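PDB 2R5S: thioredoxin domain-containing protein, which is of unknown function but may, as a thioredoxin-domain protein, reduce protein disulfides, this chain being its helical tetratricopeptide-repeat part. Local coordinates for residues L26-I29 with Q30-S33. Residues are numbered along the deposited sequence; the frame is centred on the assembly and turned at random.
Sequences LNVI and QTLS
Thr31 doubles back onto Val28 as the helix of residues 22-30 runs out. From its CB, 3.5 Å from Val28 O, the side chain forks. The hydroxyl branch donates through OG1 to Val28 O over 2.9 Å, lying only 19° from the carbonyl plane, while the methyl branch CG2 lies on the side of Asn27 O, modelled so close that the exact spacing is doubtful. A chi1 opened to 89° leaves OG1 between the backbone N and the carbonyl carbon, directed back at Val28 O. That oxygen also accepts from Thr31 N (3.0 Å), which stands above the carbonyl plane, so one threonine grips it twice. Threonine suits the place because, where the bond from Thr31 N to Asn27 O is weak, its hydroxyl gives Val28 O a second donor.

Gln30 N still makes the regular i to i+4 bond to Leu26 O (3.1 Å), whereas Thr31 N to Val28 O and Leu32 N to Ile29 O (3.0 Å) both span three residues. On the exposed side, Gln30 bends at chi2 and carries OE1 to 2.8 Å from Asn27 ND2, but the angle is poor for a hydrogen bond and the amide planes are 57° apart. These polar residues suit a solvent-facing surface. Inward, Ile29 CD1 meets Leu32 CD1 at 3.8 Å; Ile29 packs on Val13 and Val42, Leu32 on Leu9, as befits branched aliphatic residues between helices. Ser33 OG caps helix 34-37 with a weak bond to Leu36 N and also bonds Asp6. Such i+3 bonds, as in a turn of 3-10 helix, are common where an alpha helix ends, here before a short inter-helix connection within a tetratricopeptide-repeat region.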
loop_
_atom_site.group_PDB
_atom_site.type_symbol
_atom_site.label_atom_id
_atom_site.label_comp_id
_atom_site.label_asym_id
_atom_site.label_seq_id
_atom_site.Cartn_x
_atom_site.Cartn_y
_atom_site.Cartn_z
ATOM N N LEU A 26 -6.589 -10.323 -5.949
ATOM C CA LEU A 26 -7.280 -9.007 -6.164
ATOM C C LEU A 26 -7.525 -8.742 -7.632
ATOM O O LEU A 26 -8.540 -8.142 -8.048
ATOM C CB LEU A 26 -6.411 -7.853 -5.643
ATOM C CG LEU A 26 -6.661 -7.345 -4.223
ATOM C CD1 LEU A 26 -5.392 -6.598 -3.683
ATOM C CD2 LEU A 26 -7.870 -6.464 -4.180
ATOM N N ASN A 27 -6.581 -9.200 -8.429
ATOM C CA ASN A 27 -6.780 -9.168 -9.864
ATOM C C ASN A 27 -7.942 -10.043 -10.377
ATOM O O ASN A 27 -8.744 -9.602 -11.228
ATOM C CB ASN A 27 -5.506 -9.506 -10.580
ATOM C CG ASN A 27 -5.648 -9.392 -12.075
ATOM O OD1 ASN A 27 -5.689 -10.402 -12.777
ATOM N ND2 ASN A 27 -5.710 -8.168 -12.574
ATOM N N VAL A 28 -8.072 -11.257 -9.830
ATOM C CA VAL A 28 -9.186 -12.115 -10.268
ATOM C C VAL A 28 -10.542 -11.558 -9.788
ATOM O O VAL A 28 -11.563 -11.655 -10.486
ATOM C CB VAL A 28 -8.974 -13.543 -9.819
ATOM C CG1 VAL A 28 -10.167 -14.370 -10.147
ATOM C CG2 VAL A 28 -7.665 -14.138 -10.483
ATOM N N ILE A 29 -10.529 -11.010 -8.576
ATOM C CA ILE A 29 -11.699 -10.355 -7.988
ATOM C C ILE A 29 -12.214 -9.256 -8.880
ATOM O O ILE A 29 -13.437 -9.150 -9.102
ATOM C CB ILE A 29 -11.390 -9.711 -6.623
ATOM C CG1 ILE A 29 -11.042 -10.800 -5.608
ATOM C CG2 ILE A 29 -12.598 -8.881 -6.085
ATOM C CD1 ILE A 29 -12.053 -11.867 -5.552
ATOM N N GLN A 30 -11.310 -8.395 -9.346
ATOM C CA GLN A 30 -11.805 -7.242 -10.087
ATOM C C GLN A 30 -12.337 -7.734 -11.437
ATOM O O GLN A 30 -13.007 -7.021 -12.106
ATOM C CB GLN A 30 -10.863 -5.988 -10.105
ATOM C CG GLN A 30 -9.330 -6.183 -10.421
ATOM C CD GLN A 30 -8.899 -5.847 -11.881
ATOM O OE1 GLN A 30 -7.886 -6.377 -12.368
ATOM N NE2 GLN A 30 -9.664 -4.975 -12.575
ATOM N N THR A 31 -12.112 -8.999 -11.776
ATOM C CA THR A 31 -12.695 -9.518 -13.006
ATOM C C THR A 31 -14.071 -10.156 -12.845
ATOM O O THR A 31 -14.711 -10.410 -13.852
ATOM C CB THR A 31 -11.769 -10.509 -13.794
ATOM O OG1 THR A 31 -11.997 -11.851 -13.327
ATOM C CG2 THR A 31 -10.301 -10.120 -13.651
ATOM N N LEU A 32 -14.527 -10.427 -11.614
ATOM C CA LEU A 32 -15.891 -10.953 -11.406
ATOM C C LEU A 32 -16.960 -9.906 -11.791
ATOM O O LEU A 32 -16.661 -8.705 -11.926
ATOM C CB LEU A 32 -16.119 -11.412 -9.956
ATOM C CG LEU A 32 -15.077 -12.308 -9.260
ATOM C CD1 LEU A 32 -15.140 -12.139 -7.791
ATOM C CD2 LEU A 32 -15.178 -13.762 -9.581
ATOM N N SER A 33 -18.197 -10.356 -11.951
ATOM C CA SER A 33 -19.333 -9.432 -12.109
ATOM C C SER A 33 -19.349 -8.414 -10.946
ATOM O O SER A 33 -18.781 -8.700 -9.857
ATOM C CB SER A 33 -20.639 -10.236 -12.133
ATOM O OG SER A 33 -20.593 -11.294 -11.147
#